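Local coordinates for protein putative acetyltransferase (Streptococcus mutans, PDB 3LD2) that binds coenzyme A in a GNAT-type fold and probably transfers an acetyl or related acyl group, at residues I110-I115 / V145-L150; L163-E168 / Y187-E192; N80-V85 / L96-L101. All blocks are in the same frame, centred on the assembly; numbering follows the deposited sequence.

Contact 1. Residues I110-I115 / V145-L150; sequences IVTFGI and VLIHVL. With COA (coenzyme A), chain E.
Strands 110-115 and 145-150 run parallel where Val111 pairs with Val145, but their directions diverge by 41°, and past Thr112 and Leu146 the two chains splay apart. This is the V-shaped opening between the two central parallel strands by which GNAT proteins admit the arm of their cofactor. Between the two segments the backbone bond is Leu146 N to Val111 O, 3.1 Å; Val111 is also bonded to Lys144 just before it. Where the next backbone link might be expected, a side chain takes over. Thr112 has its hydroxyl anti to the backbone N (chi1 -169°), which carries OG1 across the gap to donate to Leu146 O at 2.9 Å, in the carbonyl plane.

Phe113 fills the angle of the V from the face that holds Val111 and Val145. Ile147 CG2 sits over a face of its ring, 4.0 Å from the centroid in a CH-pi contact, while Val145 CG1 lies in plane, 3.6 Å from Phe113 CE2. Both methyl groups thus lie against the CD2-CE2 side of the ring, one over its face and the other at its edge. Val111 CG1 lies beside Val145 CG2, and on the other face Ile110 CG2 rests against Leu146 CB. At the open end Ile115 CG2 packs 3.8 Å from coenzyme A C2P.

The pair forms the two strands of a beta-alpha-beta unit whose connecting helix, 126-138, sends Phe134 against the Phe113 ring. Strand 92-100 flanks 110-115, strand 180-190 flanks 145-150, and Tyr160 of helix 154-162 touches both Ile115 and Ile147.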
loop_
_atom_site.group_PDB
_atom_site.type_symbol
_atom_site.label_atom_id
_atom_site.label_comp_id
_atom_site.label_asym_id
_atom_site.label_seq_id
_atom_site.Cartn_x
_atom_site.Cartn_y
_atom_site.Cartn_z
ATOM N N ILE A 110 -0.448 0.315 -15.897
ATOM C CA ILE A 110 0.323 0.447 -14.664
ATOM C C ILE A 110 -0.577 0.391 -13.429
ATOM O O ILE A 110 -1.426 1.252 -13.239
ATOM C CB ILE A 110 1.119 1.783 -14.631
ATOM C CG1 ILE A 110 1.939 1.949 -15.918
ATOM C CG2 ILE A 110 2.009 1.841 -13.395
ATOM C CD1 ILE A 110 2.676 3.269 -16.024
ATOM N N VAL A 111 -0.390 -0.611 -12.582
ATOM C CA VAL A 111 -1.138 -0.662 -11.320
ATOM C C VAL A 111 -0.328 -0.062 -10.143
ATOM O O VAL A 111 0.910 -0.118 -10.135
ATOM C CB VAL A 111 -1.684 -2.092 -11.026
ATOM C CG1 VAL A 111 -0.562 -3.072 -10.725
ATOM C CG2 VAL A 111 -2.697 -2.065 -9.903
ATOM N N THR A 112 -1.014 0.565 -9.189
ATOM C CA THR A 112 -0.373 0.992 -7.923
ATOM C C THR A 112 -1.095 0.412 -6.658
ATOM O O THR A 112 -2.189 -0.151 -6.771
ATOM C CB THR A 112 -0.212 2.551 -7.857
ATOM O OG1 THR A 112 0.644 2.935 -6.757
ATOM C CG2 THR A 112 -1.549 3.231 -7.723
ATOM N N PHE A 113 -0.482 0.529 -5.473
ATOM C CA PHE A 113 -1.071 -0.024 -4.238
ATOM C C PHE A 113 -0.502 0.574 -2.967
ATOM O O PHE A 113 0.622 1.049 -2.949
ATOM C CB PHE A 113 -0.900 -1.548 -4.168
ATOM C CG PHE A 113 0.516 -1.987 -3.945
ATOM C CD1 PHE A 113 0.980 -2.259 -2.666
ATOM C CD2 PHE A 113 1.391 -2.115 -5.010
ATOM C CE1 PHE A 113 2.295 -2.662 -2.449
ATOM C CE2 PHE A 113 2.706 -2.511 -4.815
ATOM C CZ PHE A 113 3.162 -2.786 -3.529
ATOM N N GLY A 114 -1.293 0.551 -1.900
ATOM C CA GLY A 114 -0.809 0.865 -0.564
ATOM C C GLY A 114 -0.904 -0.395 0.286
ATOM O O GLY A 114 -1.577 -1.355 -0.099
ATOM N N ILE A 115 -0.221 -0.404 1.424
ATOM C CA ILE A 115 -0.280 -1.529 2.343
ATOM C C ILE A 115 0.037 -1.088 3.777
ATOM O O ILE A 115 0.857 -0.220 4.012
ATOM C CB ILE A 115 0.661 -2.668 1.917
ATOM C CG1 ILE A 115 0.409 -3.921 2.772
ATOM C CG2 ILE A 115 2.092 -2.213 2.014
ATOM C CD1 ILE A 115 1.256 -5.099 2.386
ATOM N N VAL A 145 3.935 -2.548 -12.105
ATOM C CA VAL A 145 3.583 -1.963 -10.824
ATOM C C VAL A 145 4.523 -0.806 -10.539
ATOM O O VAL A 145 5.722 -0.898 -10.751
ATOM C CB VAL A 145 3.769 -2.946 -9.655
ATOM C CG1 VAL A 145 3.176 -2.355 -8.394
ATOM C CG2 VAL A 145 3.164 -4.273 -9.975
ATOM N N LEU A 146 3.973 0.264 -10.009
ATOM C CA LEU A 146 4.783 1.379 -9.623
ATOM C C LEU A 146 4.284 2.033 -8.312
ATOM O O LEU A 146 3.091 2.324 -8.165
ATOM C CB LEU A 146 4.848 2.363 -10.791
ATOM C CG LEU A 146 5.838 3.506 -10.685
ATOM C CD1 LEU A 146 6.453 3.812 -12.014
ATOM C CD2 LEU A 146 5.102 4.715 -10.146
ATOM N N ILE A 147 5.215 2.254 -7.375
ATOM C CA ILE A 147 4.910 2.912 -6.098
ATOM C C ILE A 147 5.914 3.989 -5.695
ATOM O O ILE A 147 7.068 3.998 -6.133
ATOM C CB ILE A 147 4.848 1.907 -4.942
ATOM C CG1 ILE A 147 6.131 1.078 -4.919
ATOM C CG2 ILE A 147 3.592 1.014 -5.061
ATOM C CD1 ILE A 147 6.121 -0.034 -3.904
ATOM N N HIS A 148 5.448 4.890 -4.844
ATOM C CA HIS A 148 6.258 5.953 -4.272
ATOM C C HIS A 148 6.532 5.642 -2.805
ATOM O O HIS A 148 5.598 5.374 -2.051
ATOM C CB HIS A 148 5.496 7.262 -4.338
ATOM C CG HIS A 148 5.367 7.813 -5.719
ATOM N ND1 HIS A 148 6.085 8.905 -6.151
ATOM C CD2 HIS A 148 4.604 7.423 -6.768
ATOM C CE1 HIS A 148 5.763 9.170 -7.404
ATOM N NE2 HIS A 148 4.866 8.286 -7.802
ATOM N N VAL A 149 7.801 5.673 -2.399
ATOM C CA VAL A 149 8.181 5.394 -1.019
ATOM C C VAL A 149 9.017 6.566 -0.493
ATOM O O VAL A 149 10.023 6.932 -1.095
ATOM C CB VAL A 149 8.989 4.072 -0.917
ATOM C CG1 VAL A 149 9.130 3.623 0.534
ATOM C CG2 VAL A 149 8.344 2.965 -1.728
ATOM N N LEU A 150 8.585 7.180 0.606
ATOM C CA LEU A 150 9.401 8.169 1.313
ATOM C C LEU A 150 10.715 7.531 1.729
ATOM O O LEU A 150 10.707 6.397 2.199
ATOM C CB LEU A 150 8.702 8.635 2.572
ATOM C CG LEU A 150 7.524 9.567 2.376
ATOM C CD1 LEU A 150 7.191 10.227 3.713
ATOM C CD2 LEU A 150 7.856 10.607 1.298
HETATM N N1A COA E . 13.707 -3.997 9.529
HETATM C C2A COA E . 14.508 -4.742 8.529
HETATM N N3A COA E . 13.798 -5.484 7.430
HETATM C C4A COA E . 12.346 -5.446 7.356
HETATM C C5A COA E . 11.560 -4.687 8.340
HETATM C C6A COA E . 12.246 -3.956 9.450
HETATM N N6A COA E . 11.418 -3.229 10.399
HETATM N N7A COA E . 10.123 -4.803 8.044
HETATM C C8A COA E . 10.032 -5.624 6.860
HETATM N N9A COA E . 11.406 -5.940 6.389
HETATM C C1B COA E . 11.496 -6.978 5.500
HETATM C C2B COA E . 12.394 -8.196 5.600
HETATM O O2B COA E . 13.748 -8.183 5.935
HETATM C C3B COA E . 11.641 -9.350 5.102
HETATM O O3B COA E . 12.090 -10.666 5.195
HETATM P P3B COA E . 12.176 -11.337 6.732
HETATM O O7A COA E . 12.206 -12.967 6.475
HETATM O O8A COA E . 13.563 -10.888 7.529
HETATM O O9A COA E . 11.063 -10.931 7.571
HETATM C C4B COA E . 10.258 -8.845 4.740
HETATM O O4B COA E . 10.179 -7.405 5.039
HETATM C C5B COA E . 8.981 -9.558 4.461
HETATM O O5B COA E . 8.513 -9.290 5.771
HETATM P P1A COA E . 6.949 -9.113 6.243
HETATM O O1A COA E . 6.774 -9.813 7.730
HETATM O O2A COA E . 6.103 -9.747 5.241
HETATM O O3A COA E . 6.583 -7.521 6.350
HETATM P P2A COA E . 5.422 -6.902 7.327
HETATM O O4A COA E . 6.047 -6.669 8.835
HETATM O O5A COA E . 4.252 -7.768 7.403
HETATM O O6A COA E . 5.014 -5.419 6.750
HETATM C CBP COA E . 5.340 -3.268 5.966
HETATM C CCP COA E . 5.956 -4.676 6.022
HETATM C CDP COA E . 3.972 -3.389 5.241
HETATM C CEP COA E . 6.292 -2.270 5.255
HETATM C CAP COA E . 5.063 -2.804 7.422
HETATM O OAP COA E . 6.218 -2.397 8.103
HETATM C C9P COA E . 4.141 -1.593 7.397
HETATM O O9P COA E . 3.041 -1.723 7.826
HETATM N N8P COA E . 4.727 -0.272 7.554
HETATM C C7P COA E . 3.813 0.705 8.107
HETATM C C6P COA E . 3.594 1.879 7.147
HETATM C C5P COA E . 3.755 1.441 5.688
HETATM O O5P COA E . 2.884 0.832 5.169
HETATM N N4P COA E . 4.906 1.848 4.905
HETATM C C3P COA E . 4.818 1.995 3.438
HETATM C C2P COA E . 3.743 1.142 2.758
HETATM S S1P COA E . 2.566 2.268 1.931
#

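Contact 2. Residues L163-E168 / Y187-E192; sequences LGFDLE and YSYDLE
Phe165 and Tyr189 meet at the open end of the beta hairpin formed by strands 166-177 and 180-190, the last two strands of the GNAT sheet. Their rings make an edge-to-face pair, with centroids 4.9 Å apart and planes at 68°. Tyr189 CD1 stands over the centre of the Phe165 ring, and Tyr189 CB covers the CD1-CE1 side of the same ring. Carrying CG anti to the backbone N (chi1 -164°), Tyr189 brings the edge of its ring over the Phe165 face, and that edge also meets Leu163 O in plane. Leu163 is the first residue beyond helix 154-162, which ends in a Schellman motif with Gly164 at C-prime.

A CH-pi contact links the next pair, Leu167 and Tyr187. Leu167 CD1 lies over the Tyr187 face, 3.7 Å from the centroid and displaced toward the rim, while Phe165 CB approaches the CD1 side of that ring.

Backbone bonds set the register. Asp166 and Ser188 form an antiparallel hydrogen-bonded pair, Asp166 N giving to Ser188 O and Ser188 N to Asp166 O, both at 2.9 Å; Leu167 and Tyr187 follow as a non-hydrogen-bonded pair.

One polar side-chain link crosses the strands. The Glu168 side chain is extended, and its carboxylate divides its oxygens between two partners: OE2 makes a salt bridge with Lys144, and Ser188 OG donates to Glu168 OE1 at 2.6 Å, arriving on the anti side, 21° out of the carboxylate plane.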
loop_
_atom_site.group_PDB
_atom_site.type_symbol
_atom_site.label_atom_id
_atom_site.label_comp_id
_atom_site.label_asym_id
_atom_site.label_seq_id
_atom_site.Cartn_x
_atom_site.Cartn_y
_atom_site.Cartn_z
ATOM N N LEU A 163 11.219 -8.209 -1.545
ATOM C CA LEU A 163 10.211 -8.846 -2.408
ATOM C C LEU A 163 10.491 -8.689 -3.898
ATOM O O LEU A 163 9.655 -9.027 -4.726
ATOM C CB LEU A 163 8.814 -8.298 -2.091
ATOM C CG LEU A 163 8.089 -8.992 -0.928
ATOM C CD1 LEU A 163 9.009 -9.853 -0.078
ATOM C CD2 LEU A 163 7.363 -7.983 -0.065
ATOM N N GLY A 164 11.651 -8.151 -4.243
ATOM C CA GLY A 164 12.055 -8.090 -5.633
ATOM C C GLY A 164 11.634 -6.867 -6.429
ATOM O O GLY A 164 11.684 -6.889 -7.648
ATOM N N PHE A 165 11.222 -5.794 -5.772
ATOM C CA PHE A 165 10.941 -4.570 -6.517
ATOM C C PHE A 165 12.252 -3.918 -6.932
ATOM O O PHE A 165 13.287 -4.145 -6.299
ATOM C CB PHE A 165 10.097 -3.590 -5.698
ATOM C CG PHE A 165 8.653 -3.981 -5.578
ATOM C CD1 PHE A 165 7.668 -3.248 -6.231
ATOM C CD2 PHE A 165 8.276 -5.080 -4.811
ATOM C CE1 PHE A 165 6.337 -3.592 -6.129
ATOM C CE2 PHE A 165 6.943 -5.437 -4.696
ATOM C CZ PHE A 165 5.966 -4.687 -5.359
ATOM N N ASP A 166 12.202 -3.120 -8.000
ATOM C CA ASP A 166 13.361 -2.383 -8.487
ATOM C C ASP A 166 13.265 -0.916 -8.108
ATOM O O ASP A 166 12.200 -0.311 -8.242
ATOM C CB ASP A 166 13.434 -2.483 -10.013
ATOM C CG ASP A 166 13.672 -3.902 -10.494
ATOM O OD1 ASP A 166 14.694 -4.503 -10.101
ATOM O OD2 ASP A 166 12.830 -4.423 -11.261
ATOM N N LEU A 167 14.372 -0.333 -7.664
ATOM C CA LEU A 167 14.413 1.100 -7.448
ATOM C C LEU A 167 14.557 1.812 -8.794
ATOM O O LEU A 167 15.615 1.767 -9.414
ATOM C CB LEU A 167 15.565 1.481 -6.533
ATOM C CG LEU A 167 15.620 2.986 -6.282
ATOM C CD1 LEU A 167 14.391 3.398 -5.508
ATOM C CD2 LEU A 167 16.947 3.399 -5.560
ATOM N N GLU A 168 13.493 2.466 -9.252
ATOM C CA GLU A 168 13.488 2.960 -10.625
ATOM C C GLU A 168 13.929 4.406 -10.671
ATOM O O GLU A 168 14.635 4.819 -11.574
ATOM C CB GLU A 168 12.119 2.765 -11.306
ATOM C CG GLU A 168 12.089 3.268 -12.745
ATOM C CD GLU A 168 10.958 2.683 -13.589
ATOM O OE1 GLU A 168 10.597 1.508 -13.389
ATOM O OE2 GLU A 168 10.441 3.401 -14.473
ATOM N N TYR A 187 9.552 2.883 -6.754
ATOM C CA TYR A 187 9.811 1.461 -6.949
ATOM C C TYR A 187 8.882 0.842 -7.981
ATOM O O TYR A 187 7.705 1.187 -8.075
ATOM C CB TYR A 187 9.693 0.701 -5.624
ATOM C CG TYR A 187 10.916 0.821 -4.744
ATOM C CD1 TYR A 187 11.929 -0.128 -4.791
ATOM C CD2 TYR A 187 11.069 1.897 -3.879
ATOM C CE1 TYR A 187 13.049 -0.011 -4.005
ATOM C CE2 TYR A 187 12.193 2.020 -3.073
ATOM C CZ TYR A 187 13.173 1.074 -3.146
ATOM O OH TYR A 187 14.274 1.192 -2.340
ATOM N N SER A 188 9.389 -0.091 -8.762
ATOM C CA SER A 188 8.528 -0.676 -9.765
ATOM C C SER A 188 8.667 -2.176 -9.769
ATOM O O SER A 188 9.541 -2.730 -9.107
ATOM C CB SER A 188 8.765 -0.049 -11.154
ATOM O OG SER A 188 10.069 -0.307 -11.616
ATOM N N TYR A 189 7.772 -2.836 -10.492
ATOM C CA TYR A 189 7.795 -4.284 -10.574
ATOM C C TYR A 189 7.359 -4.689 -11.959
ATOM O O TYR A 189 6.323 -4.229 -12.445
ATOM C CB TYR A 189 6.852 -4.889 -9.524
ATOM C CG TYR A 189 7.075 -6.363 -9.257
ATOM C CD1 TYR A 189 7.644 -6.799 -8.064
ATOM C CD2 TYR A 189 6.709 -7.315 -10.191
ATOM C CE1 TYR A 189 7.853 -8.139 -7.816
ATOM C CE2 TYR A 189 6.910 -8.658 -9.954
ATOM C CZ TYR A 189 7.472 -9.067 -8.769
ATOM O OH TYR A 189 7.663 -10.412 -8.550
ATOM N N ASP A 190 8.137 -5.559 -12.591
ATOM C CA ASP A 190 7.871 -5.982 -13.961
ATOM C C ASP A 190 6.849 -7.119 -13.979
ATOM O O ASP A 190 7.162 -8.249 -13.619
ATOM C CB ASP A 190 9.185 -6.407 -14.639
ATOM C CG ASP A 190 9.128 -6.312 -16.175
ATOM O OD1 ASP A 190 10.051 -5.714 -16.790
ATOM O OD2 ASP A 190 8.159 -6.837 -16.768
ATOM N N LEU A 191 5.616 -6.810 -14.358
ATOM C CA LEU A 191 4.630 -7.857 -14.568
ATOM C C LEU A 191 4.920 -8.545 -15.900
ATOM O O LEU A 191 4.572 -9.703 -16.090
ATOM C CB LEU A 191 3.203 -7.314 -14.545
ATOM C CG LEU A 191 2.514 -7.179 -13.193
ATOM C CD1 LEU A 191 3.192 -8.036 -12.108
ATOM C CD2 LEU A 191 2.476 -5.737 -12.801
ATOM N N GLU A 192 5.533 -7.807 -16.819
ATOM C CA GLU A 192 6.194 -8.379 -18.000
ATOM C C GLU A 192 5.526 -7.994 -19.312
ATOM O O GLU A 192 5.823 -6.923 -19.866
ATOM C CB GLU A 192 6.431 -9.896 -17.860
ATOM C CG GLU A 192 7.767 -10.223 -17.169
ATOM C CD GLU A 192 7.652 -11.192 -15.974
ATOM O OE1 GLU A 192 6.520 -11.546 -15.563
ATOM O OE2 GLU A 192 8.709 -11.596 -15.431
#

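Contact 3. Residues N80-V85 / L96-L101; sequences NTHFLV and LDYSSL
Leu96 O receives Leu84 N at 2.6 Å, the shortest of the four backbone hydrogen bonds that join these segments, and Phe83 CA adds a contact to the same oxygen. Leu96 N returns a bond to Leu84 O, and the reciprocal pair His82-Tyr98 repeats the pattern two residues along. Phe83 and Asp97, at the non-hydrogen-bonded position between them, have CA atoms just 4.2 Å apart. The result is a regular antiparallel ladder in a beta hairpin.

The two faces of the ladder are clothed differently. On one, His82 and Tyr98 meet obliquely: His82 CB lies over the tyrosine face, 4.0 Å from its centroid and shifted toward the rim, and the imidazole turns an edge to that face in an offset edge-to-face pair, planes at 61°, with His82 CD2 3.4 Å from Tyr98 CE1. Tyr98 reaches its partner because CG stands between the backbone N and the carbonyl carbon (chi1 64°), which swings the ring toward strand 82-85. Leu84 CG meets the tyrosine ring at its edge.

On the other face, Asp97 CB sits over the Phe83 ring, 4.0 Å from the centroid, the two side chains pointing the same way. Thr81 CG2 touches Tyr98 O at 3.3 Å.

Helix 70-77 packs on the Phe83 face, and helix 126-138 covers Leu84, Leu96 and Tyr98. Beyond the hairpin, strand 35-39 flanks 82-88, while strand 110-117 lies alongside 92-100.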
loop_
_atom_site.group_PDB
_atom_site.type_symbol
_atom_site.label_atom_id
_atom_site.label_comp_id
_atom_site.label_asym_id
_atom_site.label_seq_id
_atom_site.Cartn_x
_atom_site.Cartn_y
_atom_site.Cartn_z
ATOM N N ASN A 80 -13.673 1.699 -7.658
ATOM C CA ASN A 80 -12.898 0.648 -8.304
ATOM C C ASN A 80 -11.556 0.288 -7.689
ATOM O O ASN A 80 -10.879 -0.629 -8.160
ATOM C CB ASN A 80 -12.837 0.882 -9.827
ATOM C CG ASN A 80 -14.252 0.817 -10.470
ATOM O OD1 ASN A 80 -14.974 -0.167 -10.290
ATOM N ND2 ASN A 80 -14.657 1.880 -11.162
ATOM N N THR A 81 -11.192 0.968 -6.608
ATOM C CA THR A 81 -10.050 0.526 -5.820
ATOM C C THR A 81 -10.422 -0.791 -5.140
ATOM O O THR A 81 -11.492 -0.905 -4.565
ATOM C CB THR A 81 -9.690 1.558 -4.762
ATOM O OG1 THR A 81 -9.577 2.844 -5.381
ATOM C CG2 THR A 81 -8.370 1.189 -4.094
ATOM N N HIS A 82 -9.553 -1.786 -5.212
ATOM C CA HIS A 82 -9.829 -3.058 -4.561
ATOM C C HIS A 82 -8.997 -3.225 -3.279
ATOM O O HIS A 82 -7.911 -2.666 -3.170
ATOM C CB HIS A 82 -9.570 -4.196 -5.528
ATOM C CG HIS A 82 -10.046 -3.915 -6.921
ATOM N ND1 HIS A 82 -11.378 -3.738 -7.234
ATOM C CD2 HIS A 82 -9.366 -3.781 -8.087
ATOM C CE1 HIS A 82 -11.497 -3.503 -8.531
ATOM N NE2 HIS A 82 -10.292 -3.522 -9.070
ATOM N N PHE A 83 -9.527 -3.970 -2.305
ATOM C CA PHE A 83 -8.885 -4.145 -0.999
ATOM C C PHE A 83 -8.693 -5.616 -0.622
ATOM O O PHE A 83 -9.646 -6.400 -0.576
ATOM C CB PHE A 83 -9.705 -3.479 0.106
ATOM C CG PHE A 83 -9.929 -2.003 -0.076
ATOM C CD1 PHE A 83 -9.348 -1.090 0.800
ATOM C CD2 PHE A 83 -10.737 -1.525 -1.091
ATOM C CE1 PHE A 83 -9.562 0.274 0.667
ATOM C CE2 PHE A 83 -10.958 -0.159 -1.242
ATOM C CZ PHE A 83 -10.363 0.747 -0.347
ATOM N N LEU A 84 -7.454 -5.994 -0.339
ATOM C CA LEU A 84 -7.172 -7.278 0.289
ATOM C C LEU A 84 -6.964 -7.030 1.775
ATOM O O LEU A 84 -6.325 -6.040 2.182
ATOM C CB LEU A 84 -5.934 -7.921 -0.316
ATOM C CG LEU A 84 -6.053 -8.191 -1.817
ATOM C CD1 LEU A 84 -4.746 -8.728 -2.361
ATOM C CD2 LEU A 84 -7.186 -9.167 -2.099
ATOM N N VAL A 85 -7.500 -7.922 2.590
ATOM C CA VAL A 85 -7.389 -7.771 4.026
ATOM C C VAL A 85 -6.819 -9.048 4.671
ATOM O O VAL A 85 -7.023 -10.160 4.182
ATOM C CB VAL A 85 -8.755 -7.345 4.596
ATOM C CG1 VAL A 85 -9.104 -8.121 5.831
ATOM C CG2 VAL A 85 -8.781 -5.850 4.862
ATOM N N LEU A 96 -4.278 -4.167 2.091
ATOM C CA LEU A 96 -3.642 -3.736 0.865
ATOM C C LEU A 96 -4.725 -3.309 -0.123
ATOM O O LEU A 96 -5.608 -4.105 -0.471
ATOM C CB LEU A 96 -2.772 -4.849 0.269
ATOM C CG LEU A 96 -2.002 -4.457 -1.020
ATOM C CD1 LEU A 96 -0.748 -5.290 -1.273
ATOM C CD2 LEU A 96 -2.895 -4.477 -2.277
ATOM N N ASP A 97 -4.673 -2.050 -0.555
ATOM C CA ASP A 97 -5.570 -1.567 -1.603
ATOM C C ASP A 97 -4.776 -1.282 -2.869
ATOM O O ASP A 97 -3.621 -0.860 -2.804
ATOM C CB ASP A 97 -6.291 -0.305 -1.169
ATOM C CG ASP A 97 -5.372 0.891 -1.109
ATOM O OD1 ASP A 97 -4.445 0.867 -0.282
ATOM O OD2 ASP A 97 -5.571 1.859 -1.876
ATOM N N TYR A 98 -5.384 -1.537 -4.022
ATOM C CA TYR A 98 -4.718 -1.287 -5.298
ATOM C C TYR A 98 -5.656 -0.736 -6.336
ATOM O O TYR A 98 -6.868 -0.878 -6.244
ATOM C CB TYR A 98 -4.001 -2.533 -5.827
ATOM C CG TYR A 98 -4.880 -3.704 -6.174
ATOM C CD1 TYR A 98 -5.378 -3.857 -7.463
ATOM C CD2 TYR A 98 -5.193 -4.678 -5.226
ATOM C CE1 TYR A 98 -6.174 -4.940 -7.808
ATOM C CE2 TYR A 98 -5.993 -5.770 -5.549
ATOM C CZ TYR A 98 -6.494 -5.893 -6.848
ATOM O OH TYR A 98 -7.294 -6.969 -7.212
ATOM N N SER A 99 -5.082 -0.097 -7.331
ATOM C CA SER A 99 -5.875 0.547 -8.360
ATOM C C SER A 99 -4.972 0.950 -9.527
ATOM O O SER A 99 -3.744 1.033 -9.368
ATOM C CB SER A 99 -6.512 1.791 -7.774
ATOM O OG SER A 99 -5.515 2.790 -7.662
ATOM N N SER A 100 -5.583 1.192 -10.693
ATOM C CA SER A 100 -4.891 1.785 -11.848
ATOM C C SER A 100 -4.165 3.098 -11.526
ATOM O O SER A 100 -4.727 3.995 -10.906
ATOM C CB SER A 100 -5.896 2.057 -12.966
ATOM O OG SER A 100 -6.023 0.913 -13.790
ATOM N N LEU A 101 -2.932 3.233 -11.978
ATOM C CA LEU A 101 -2.191 4.457 -11.691
ATOM C C LEU A 101 -2.740 5.675 -12.437
ATOM O O LEU A 101 -2.746 6.774 -11.892
ATOM C CB LEU A 101 -0.699 4.284 -11.973
ATOM C CG LEU A 101 0.174 5.461 -11.532
ATOM C CD1 LEU A 101 -0.110 5.842 -10.076
ATOM C CD2 LEU A 101 1.646 5.141 -11.712
#

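In the fold
All three contacts belong to one mixed sheet, with contact 1 in the middle. Contact 3 joins it through strands 92-100 and 110-117, where Thr112 N lies 2.8 Å from Ser99 O; contact 2 joins it through strands 144-150 and 180-190, where Tyr187 N lies 2.8 Å from Ile147 O. Contacts 2 and 3 do not touch, their centres being 18 Å apart. Coenzyme A sits at the open end of contact 1, hydrogen-bonded to backbone N atoms that include those of Gly125 and Gly127, consistent with the pyrophosphate-binding loop of GNAT proteins. The side chain of Leu96 comes within about 4 Å of that of Ile115, and the side chain of Leu163, in contact 2, is about 5 Å from the cofactor.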